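Local coordinates for major pilin protein fimA (Silicibacter pomeroyi, PDB 2IMH) that is of unknown function but belongs to the DUF1028 family, whose helix-covered double-sheet architecture is consistent with a relationship to the Ntn hydrolases, at residues 141-146 with 168-173; 6-11 with 114-119; 178-183 with 194-199. All coordinates share one frame; numbering follows the deposited sequence. Where two conformers were deposited one is given.

Contact 1: residues 141-146 with 168-173; sequences TFERRL and MLVLHP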
loop_
_atom_site.group_PDB
_atom_site.type_symbol
_atom_site.label_atom_id
_atom_site.label_comp_id
_atom_site.label_asym_id
_atom_site.label_seq_id
_atom_site.Cartn_x
_atom_site.Cartn_y
_atom_site.Cartn_z
ATOM N N THR A 141 -13.848 3.120 7.650
ATOM C CA THR A 141 -13.781 2.862 6.205
ATOM C C THR A 141 -12.385 2.321 5.880
ATOM O O THR A 141 -11.429 2.631 6.593
ATOM C CB THR A 141 -14.049 4.149 5.377
ATOM O OG1 THR A 141 -13.023 5.116 5.630
ATOM C CG2 THR A 141 -15.398 4.768 5.727
ATOM N N PHE A 142 -12.291 1.503 4.832
ATOM C CA PHE A 142 -11.041 0.827 4.438
ATOM C C PHE A 142 -9.829 1.752 4.483
ATOM O O PHE A 142 -8.808 1.425 5.095
ATOM C CB PHE A 142 -11.230 0.246 3.039
ATOM C CG PHE A 142 -10.049 -0.521 2.498
ATOM C CD1 PHE A 142 -9.506 -1.591 3.194
ATOM C CD2 PHE A 142 -9.540 -0.218 1.251
ATOM C CE1 PHE A 142 -8.447 -2.323 2.658
ATOM C CE2 PHE A 142 -8.479 -0.948 0.705
ATOM C CZ PHE A 142 -7.927 -1.984 1.413
ATOM N N GLU A 143 -9.947 2.917 3.851
ATOM C CA GLU A 143 -8.831 3.874 3.787
ATOM C C GLU A 143 -8.372 4.348 5.163
ATOM O O GLU A 143 -7.178 4.507 5.401
ATOM C CB GLU A 143 -9.229 5.077 2.940
ATOM C CG GLU A 143 -9.509 4.727 1.483
ATOM C CD GLU A 143 -10.914 4.188 1.209
ATOM O OE1 GLU A 143 -11.734 4.024 2.145
ATOM O OE2 GLU A 143 -11.200 3.925 0.022
ATOM N N ARG A 144 -9.328 4.579 6.060
ATOM C CA ARG A 144 -9.014 5.023 7.410
ATOM C C ARG A 144 -8.402 3.909 8.242
ATOM O O ARG A 144 -7.663 4.185 9.186
ATOM C CB ARG A 144 -10.255 5.607 8.112
ATOM C CG ARG A 144 -10.752 6.914 7.492
ATOM C CD ARG A 144 -12.053 7.390 8.184
ATOM N NE ARG A 144 -11.775 7.893 9.535
ATOM C CZ ARG A 144 -12.690 8.130 10.482
ATOM N NH1 ARG A 144 -13.989 7.923 10.254
ATOM N NH2 ARG A 144 -12.296 8.587 11.673
ATOM N N ARG A 145 -8.711 2.658 7.892
ATOM C CA ARG A 145 -8.095 1.496 8.546
ATOM C C ARG A 145 -6.612 1.449 8.202
ATOM O O ARG A 145 -5.772 1.189 9.066
ATOM C CB ARG A 145 -8.788 0.196 8.115
ATOM C CG ARG A 145 -9.948 -0.204 9.017
ATOM C CD ARG A 145 -11.141 -0.744 8.251
ATOM N NE ARG A 145 -10.882 -1.959 7.475
ATOM C CZ ARG A 145 -11.650 -2.366 6.468
ATOM N NH1 ARG A 145 -11.357 -3.471 5.807
ATOM N NH2 ARG A 145 -12.712 -1.658 6.110
ATOM N N LEU A 146 -6.301 1.713 6.928
ATOM C CA LEU A 146 -4.911 1.771 6.473
ATOM C C LEU A 146 -4.180 2.877 7.207
ATOM O O LEU A 146 -3.082 2.671 7.720
ATOM C CB LEU A 146 -4.834 1.973 4.956
ATOM C CG LEU A 146 -5.321 0.803 4.082
ATOM C CD1 LEU A 146 -5.440 1.263 2.629
ATOM C CD2 LEU A 146 -4.407 -0.436 4.207
HETATM N N MSE A 168 -0.396 6.096 0.320
HETATM C CA MSE A 168 -1.484 5.133 0.256
HETATM C C MSE A 168 -1.838 4.920 -1.202
HETATM O O MSE A 168 -1.677 5.825 -2.031
HETATM C CB MSE A 168 -2.720 5.637 1.012
HETATM C CG MSE A 168 -3.792 4.574 1.247
HETATM SE SE MSE A 168 -5.069 5.088 2.646
HETATM C CE MSE A 168 -3.771 5.165 4.089
ATOM N N LEU A 169 -2.308 3.715 -1.505
ATOM C CA LEU A 169 -2.741 3.394 -2.848
ATOM C C LEU A 169 -3.962 2.506 -2.696
ATOM O O LEU A 169 -3.871 1.451 -2.049
ATOM C CB LEU A 169 -1.633 2.651 -3.602
ATOM C CG LEU A 169 -2.022 2.154 -4.999
ATOM C CD1 LEU A 169 -2.271 3.373 -5.896
ATOM C CD2 LEU A 169 -0.967 1.219 -5.616
ATOM N N VAL A 170 -5.085 2.915 -3.284
ATOM C CA VAL A 170 -6.309 2.110 -3.212
ATOM C C VAL A 170 -6.965 2.035 -4.579
ATOM O O VAL A 170 -7.118 3.054 -5.263
ATOM C CB VAL A 170 -7.314 2.646 -2.163
ATOM C CG1 VAL A 170 -8.648 1.831 -2.200
ATOM C CG2 VAL A 170 -6.686 2.616 -0.750
ATOM N N LEU A 171 -7.355 0.819 -4.958
ATOM C CA LEU A 171 -7.910 0.542 -6.288
ATOM C C LEU A 171 -9.249 -0.163 -6.176
ATOM O O LEU A 171 -9.436 -1.020 -5.327
ATOM C CB LEU A 171 -6.959 -0.361 -7.085
ATOM C CG LEU A 171 -5.480 0.057 -7.179
ATOM C CD1 LEU A 171 -4.704 -0.985 -7.981
ATOM C CD2 LEU A 171 -5.371 1.445 -7.821
ATOM N N HIS A 172 -10.168 0.183 -7.068
ATOM C CA HIS A 172 -11.474 -0.459 -7.128
ATOM C C HIS A 172 -12.004 -0.243 -8.544
ATOM O O HIS A 172 -11.796 0.827 -9.106
ATOM C CB HIS A 172 -12.424 0.198 -6.150
ATOM C CG HIS A 172 -13.766 -0.455 -6.104
ATOM N ND1 HIS A 172 -14.781 -0.130 -6.981
ATOM C CD2 HIS A 172 -14.244 -1.457 -5.326
ATOM C CE1 HIS A 172 -15.836 -0.890 -6.730
ATOM N NE2 HIS A 172 -15.539 -1.696 -5.723
ATOM N N PRO A 173 -12.702 -1.236 -9.122
ATOM C CA PRO A 173 -13.094 -1.095 -10.534
ATOM C C PRO A 173 -14.062 0.053 -10.848
ATOM O O PRO A 173 -14.153 0.453 -12.009
ATOM C CB PRO A 173 -13.783 -2.429 -10.845
ATOM C CG PRO A 173 -14.222 -2.953 -9.530
ATOM C CD PRO A 173 -13.154 -2.519 -8.557
#
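Leu146 of helix 142-155 packs onto Met168 and Val170 of strand 165-172. In the conformer given for Met168, a selenomethionine, CE lies beside Leu146 CB, and SE lies beside Leu146 CD1 and the Glu143 carbonyl O. The Leu146 CG is anti to the carbonyl carbon (chi1 -68°), which carries the branch down to the sheet. There CD1 sits 3.8 Å from CG2 of Val170. CD2 turns to Ile7 on strand 4-11.

Val170 divides its two methyls between partners. With CG1 anti to the backbone N (chi1 175°), that methyl meets the edge of the Phe142 ring, 4.0 Å from CE2. CG1 also approaches Glu143, at 4.0 Å from OE2. CD1 of Leu146 lies over one face of the Phe142 ring, toward its rim. Cutting Val170 back to an alanine is likely to open a gap under the helix: the Phe142 edge would lose CG1, and Leu146 CD1 would keep only Met168 on this strand segment.

The helix and strand segments run nearly antiparallel, at 155°, with their axes 10.0 Å apart. Contact is mainly by side-chain packing. This is a helix-on-sheet layer of an alpha/beta sandwich, consistent with the four-layer alpha-beta-beta-alpha fold of Ntn hydrolases.

Contact 2: residues 6-11 with 114-119; sequences SILAHD and SGIASG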
loop_
_atom_site.group_PDB
_atom_site.type_symbol
_atom_site.label_atom_id
_atom_site.label_comp_id
_atom_site.label_asym_id
_atom_site.label_seq_id
_atom_site.Cartn_x
_atom_site.Cartn_y
_atom_site.Cartn_z
ATOM N N SER A 6 5.087 -1.284 5.878
ATOM C CA SER A 6 4.017 -1.233 4.867
ATOM C C SER A 6 2.930 -2.256 5.157
ATOM O O SER A 6 3.170 -3.285 5.797
ATOM C CB SER A 6 4.576 -1.445 3.463
ATOM O OG SER A 6 5.113 -2.747 3.291
ATOM N N ILE A 7 1.726 -1.962 4.695
ATOM C CA ILE A 7 0.622 -2.882 4.894
ATOM C C ILE A 7 -0.115 -2.989 3.574
ATOM O O ILE A 7 -0.295 -1.981 2.906
ATOM C CB ILE A 7 -0.334 -2.421 6.018
ATOM C CG1 ILE A 7 -1.414 -3.475 6.269
ATOM C CG2 ILE A 7 -0.898 -1.004 5.766
ATOM C CD1 ILE A 7 -2.012 -3.388 7.637
ATOM N N LEU A 8 -0.440 -4.218 3.182
ATOM C CA LEU A 8 -1.312 -4.490 2.021
ATOM C C LEU A 8 -2.590 -5.111 2.543
ATOM O O LEU A 8 -2.553 -5.936 3.457
ATOM C CB LEU A 8 -0.651 -5.447 1.033
ATOM C CG LEU A 8 0.771 -5.096 0.573
ATOM C CD1 LEU A 8 1.374 -6.213 -0.295
ATOM C CD2 LEU A 8 0.774 -3.749 -0.139
ATOM N N ALA A 9 -3.725 -4.755 1.946
ATOM C CA ALA A 9 -4.983 -5.338 2.403
ATOM C C ALA A 9 -6.024 -5.379 1.306
ATOM O O ALA A 9 -5.967 -4.598 0.362
ATOM C CB ALA A 9 -5.536 -4.550 3.601
ATOM N N HIS A 10 -6.969 -6.303 1.474
ATOM C CA HIS A 10 -8.157 -6.453 0.639
ATOM C C HIS A 10 -9.364 -6.018 1.479
ATOM O O HIS A 10 -9.414 -6.279 2.692
ATOM C CB HIS A 10 -8.236 -7.940 0.200
ATOM C CG HIS A 10 -9.568 -8.389 -0.326
ATOM N ND1 HIS A 10 -10.230 -7.748 -1.353
ATOM C CD2 HIS A 10 -10.301 -9.495 -0.041
ATOM C CE1 HIS A 10 -11.351 -8.400 -1.628
ATOM N NE2 HIS A 10 -11.411 -9.463 -0.851
ATOM N N ASP A 11 -10.306 -5.321 0.849
ATOM C CA ASP A 11 -11.541 -4.910 1.507
ATOM C C ASP A 11 -12.671 -5.798 0.965
ATOM O O ASP A 11 -13.217 -5.512 -0.097
ATOM C CB ASP A 11 -11.831 -3.444 1.192
ATOM C CG ASP A 11 -13.080 -2.924 1.889
ATOM O OD1 ASP A 11 -13.305 -3.279 3.054
ATOM O OD2 ASP A 11 -13.827 -2.147 1.260
ATOM N N SER A 114 -6.923 -10.620 5.951
ATOM C CA SER A 114 -7.153 -9.940 4.679
ATOM C C SER A 114 -5.968 -9.092 4.233
ATOM O O SER A 114 -6.154 -8.043 3.616
ATOM C CB SER A 114 -8.380 -9.044 4.799
ATOM O OG SER A 114 -8.115 -7.981 5.696
ATOM N N GLY A 115 -4.754 -9.548 4.522
ATOM C CA GLY A 115 -3.569 -8.764 4.193
ATOM C C GLY A 115 -2.261 -9.176 4.830
ATOM O O GLY A 115 -2.139 -10.282 5.363
ATOM N N ILE A 116 -1.289 -8.269 4.776
ATOM C CA ILE A 116 0.074 -8.565 5.236
ATOM C C ILE A 116 0.782 -7.256 5.577
ATOM O O ILE A 116 0.694 -6.279 4.835
ATOM C CB ILE A 116 0.875 -9.410 4.190
ATOM C CG1 ILE A 116 2.239 -9.854 4.741
ATOM C CG2 ILE A 116 1.062 -8.649 2.858
ATOM C CD1 ILE A 116 2.904 -10.911 3.872
ATOM N N ALA A 117 1.454 -7.254 6.722
ATOM C CA ALA A 117 2.267 -6.131 7.150
ATOM C C ALA A 117 3.725 -6.589 7.058
ATOM O O ALA A 117 4.020 -7.741 7.369
ATOM C CB ALA A 117 1.932 -5.796 8.579
ATOM N N SER A 118 4.626 -5.704 6.616
ATOM C CA SER A 118 6.068 -6.035 6.599
ATOM C C SER A 118 6.908 -4.803 6.856
ATOM O O SER A 118 6.472 -3.683 6.618
ATOM C CB SER A 118 6.478 -6.700 5.282
ATOM O OG SER A 118 6.223 -5.859 4.159
ATOM N N GLY A 119 8.124 -4.991 7.347
ATOM C CA GLY A 119 8.954 -3.830 7.595
ATOM C C GLY A 119 10.371 -4.216 7.925
ATOM O O GLY A 119 10.675 -5.401 8.086
HETATM O O HOH W 1 3.780 -5.162 3.336
HETATM O O HOH W 2 -9.975 -5.778 5.300
#
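Leu8 and Ile116 form a hydrogen-bonded pair at the middle of two antiparallel strands. The Leu8 N to Ile116 O bond is 2.9 Å long and nearly straight, at 172°. Ile116 N returns a bond to Leu8 O. Their side chains lie side by side and point the same way, with Leu8 CD1 4.0 Å from Ile116 CG2. Both rest on Ala87 of strand 85-90.

Packing is close at the next pair, Ala9 and Gly115. The Gly115 CA comes 3.1 Å from Leu8 O in a CA-H...O contact. A side chain at Gly115 would run into that carbonyl O. The Ala9 CA makes a similar contact with Ser114 O.

Ser6 and Ser118 are a buried polar pair. Each OG lies between the backbone N and the carbonyl carbon (chi1 65° and 60°), on the same face. One water bridges them, 2.8 Å from Ser6 OG and 2.7 Å from Ser118 OG. Ser6 OG is also hydrogen-bonded to OE1 of Gln45.

The Ser114 end is the looser, solvent side. Ser114 is partly exposed. Here a second water donates to His10 O at 2.7 Å. In the conformer given it also bonds Ser114 OG.

The backbone ladder thus sets the register, while the buried hydroxyls on the Leu8 and Ile116 face rely on water and Gln45 where the second sheet packs against it.

Contact 3: residues 178-183 with 194-199; sequences VTLRID and EQLYQK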
loop_
_atom_site.group_PDB
_atom_site.type_symbol
_atom_site.label_atom_id
_atom_site.label_comp_id
_atom_site.label_asym_id
_atom_site.label_seq_id
_atom_site.Cartn_x
_atom_site.Cartn_y
_atom_site.Cartn_z
ATOM N N VAL A 178 -6.863 5.756 -6.235
ATOM C CA VAL A 178 -6.623 6.751 -5.200
ATOM C C VAL A 178 -5.167 6.549 -4.841
ATOM O O VAL A 178 -4.806 5.556 -4.199
ATOM C CB VAL A 178 -7.550 6.570 -3.981
ATOM C CG1 VAL A 178 -7.113 7.460 -2.852
ATOM C CG2 VAL A 178 -9.013 6.878 -4.372
ATOM N N THR A 179 -4.328 7.438 -5.356
ATOM C CA THR A 179 -2.894 7.372 -5.109
ATOM C C THR A 179 -2.518 8.682 -4.403
ATOM O O THR A 179 -2.647 9.762 -4.980
ATOM C CB THR A 179 -2.065 7.167 -6.407
ATOM O OG1 THR A 179 -0.709 7.523 -6.136
ATOM C CG2 THR A 179 -2.562 8.070 -7.558
ATOM N N LEU A 180 -2.088 8.563 -3.147
ATOM C CA LEU A 180 -1.843 9.725 -2.289
ATOM C C LEU A 180 -0.440 9.616 -1.742
ATOM O O LEU A 180 -0.116 8.647 -1.025
ATOM C CB LEU A 180 -2.844 9.769 -1.129
ATOM C CG LEU A 180 -4.317 9.746 -1.568
ATOM C CD1 LEU A 180 -5.259 9.665 -0.365
ATOM C CD2 LEU A 180 -4.655 10.909 -2.493
ATOM N N ARG A 181 0.388 10.600 -2.081
ATOM C CA ARG A 181 1.797 10.567 -1.702
ATOM C C ARG A 181 2.242 11.825 -0.994
ATOM O O ARG A 181 1.989 12.940 -1.465
ATOM C CB ARG A 181 2.674 10.298 -2.926
ATOM C CG ARG A 181 2.664 8.811 -3.305
ATOM C CD ARG A 181 3.358 8.531 -4.599
ATOM N NE ARG A 181 4.700 9.101 -4.683
ATOM C CZ ARG A 181 5.482 8.926 -5.747
ATOM N NH1 ARG A 181 5.048 8.180 -6.760
ATOM N NH2 ARG A 181 6.682 9.481 -5.798
ATOM N N ILE A 182 2.862 11.625 0.163
ATOM C CA ILE A 182 3.673 12.649 0.815
ATOM C C ILE A 182 5.112 12.188 0.657
ATOM O O ILE A 182 5.559 11.275 1.356
ATOM C CB ILE A 182 3.319 12.785 2.324
ATOM C CG1 ILE A 182 1.805 13.027 2.532
ATOM C CG2 ILE A 182 4.156 13.889 2.980
ATOM C CD1 ILE A 182 1.263 14.305 1.897
ATOM N N ASP A 183 5.827 12.776 -0.301
ATOM C CA ASP A 183 7.163 12.261 -0.648
ATOM C C ASP A 183 8.245 12.810 0.278
ATOM O O ASP A 183 9.349 12.249 0.368
ATOM C CB ASP A 183 7.501 12.586 -2.107
ATOM C CG ASP A 183 6.865 11.610 -3.096
ATOM O OD1 ASP A 183 6.184 10.636 -2.676
ATOM O OD2 ASP A 183 7.038 11.848 -4.315
ATOM N N GLU A 194 -3.018 12.093 6.026
ATOM C CA GLU A 194 -4.425 12.127 6.421
ATOM C C GLU A 194 -5.111 13.402 5.900
ATOM O O GLU A 194 -6.245 13.353 5.403
ATOM C CB GLU A 194 -4.589 12.009 7.941
ATOM C CG GLU A 194 -6.056 11.820 8.322
ATOM C CD GLU A 194 -6.315 11.747 9.820
ATOM O OE1 GLU A 194 -5.950 10.742 10.468
ATOM O OE2 GLU A 194 -6.942 12.692 10.339
ATOM N N GLN A 195 -4.425 14.538 6.002
ATOM C CA GLN A 195 -4.997 15.793 5.499
ATOM C C GLN A 195 -5.276 15.666 4.007
ATOM O O GLN A 195 -6.335 16.090 3.518
ATOM C CB GLN A 195 -4.041 16.955 5.730
ATOM C CG GLN A 195 -4.103 17.578 7.118
ATOM C CD GLN A 195 -3.373 18.913 7.156
ATOM O OE1 GLN A 195 -2.161 18.972 6.911
ATOM N NE2 GLN A 195 -4.106 19.994 7.453
ATOM N N LEU A 196 -4.316 15.090 3.282
ATOM C CA LEU A 196 -4.466 14.932 1.838
ATOM C C LEU A 196 -5.624 13.998 1.523
ATOM O O LEU A 196 -6.414 14.250 0.601
ATOM C CB LEU A 196 -3.158 14.400 1.227
ATOM C CG LEU A 196 -3.156 13.999 -0.258
ATOM C CD1 LEU A 196 -3.580 15.152 -1.174
ATOM C CD2 LEU A 196 -1.772 13.515 -0.611
ATOM N N TYR A 197 -5.722 12.919 2.292
ATOM C CA TYR A 197 -6.824 11.972 2.150
ATOM C C TYR A 197 -8.195 12.654 2.310
ATOM O O TYR A 197 -9.097 12.421 1.501
ATOM C CB TYR A 197 -6.658 10.796 3.128
ATOM C CG TYR A 197 -7.919 9.983 3.233
ATOM C CD1 TYR A 197 -8.240 9.036 2.268
ATOM C CD2 TYR A 197 -8.810 10.188 4.286
ATOM C CE1 TYR A 197 -9.425 8.293 2.351
ATOM C CE2 TYR A 197 -9.993 9.448 4.384
ATOM C CZ TYR A 197 -10.287 8.510 3.409
ATOM O OH TYR A 197 -11.453 7.784 3.503
ATOM N N GLN A 198 -8.350 13.493 3.331
ATOM C CA GLN A 198 -9.622 14.184 3.523
ATOM C C GLN A 198 -9.941 15.086 2.340
ATOM O O GLN A 198 -11.092 15.122 1.860
ATOM C CB GLN A 198 -9.649 14.969 4.837
ATOM C CG GLN A 198 -9.561 14.099 6.099
ATOM C CD GLN A 198 -10.596 12.986 6.166
ATOM O OE1 GLN A 198 -10.332 11.933 6.742
ATOM N NE2 GLN A 198 -11.773 13.210 5.587
ATOM N N LYS A 199 -8.934 15.794 1.849
ATOM C CA LYS A 199 -9.136 16.684 0.719
ATOM C C LYS A 199 -9.492 15.905 -0.553
ATOM O O LYS A 199 -10.283 16.374 -1.370
ATOM C CB LYS A 199 -7.902 17.552 0.502
ATOM C CG LYS A 199 -7.780 18.680 1.531
ATOM C CD LYS A 199 -6.477 19.467 1.346
ATOM C CE LYS A 199 -6.422 20.714 2.256
ATOM N NZ LYS A 199 -6.430 20.447 3.721
#
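Leu196 on helix 189-200 lays its CD2 methyl across strand 175-182. CD2 is 3.9 Å from Leu180 CB and 4.0 Å from Ile182 CD1. Between these two it also meets the backbone of Arg181, 3.9 Å from Arg181 O. CG of Leu196 is anti to the backbone N (chi1 173°), which directs the isobutyl group to this part of the strand.

Leu180 also reaches the next residue, Tyr197. Its CD1 lies 3.8 Å from Tyr197 CA. The same methyl comes to the edge of the Tyr197 ring, near the ring plane, at 4.0 Å from CD1 of Tyr197. Leu180 thus fits between Leu196 and Tyr197.

The next shell extends this apolar patch along the helix. Leu193 and Ala200 also touch Leu180, while Pro189 and Ala192 touch Ile182. On the far side of the strand from the helix, Arg181 grips Asp183 side-on in a salt bridge, with NE 2.9 Å from OD1 and NH2 2.8 Å from OD2. NE points at the syn lone pair of OD1, which lies in the guanidinium plane; OD2 is tilted from that plane.

Strand 175-182 is the outermost strand on its side of the six-stranded sheet and pairs with strand 165-172. Helix 189-200 lies over it, with Tyr197 wedged against Glu143, Arg144 and Leu147 of helix 142-155.

How the contacts relate
All three contacts involve the same six-stranded sheet. Contact 2 is a strand pair within the sheet, buried and rich in backbone hydrogen bonds. Contacts 1 and 3 are helix-on-strand packings made mainly by side chains. Contact 1 is buried; contact 3 lies nearer the surface, at an edge strand, and has a salt bridge beside it. Contacts 1 and 2 meet where Phe142 packs on Ala9, with a long, weak ion pair between Arg145 and Asp11. Contacts 1 and 3 share a strand boundary: Met168 N probably bonds Leu180 O, and Val170 N probably bonds Val178 O. Their helices touch as well. Contacts 2 and 3 do not touch; their nearest atoms are about 10 Å apart.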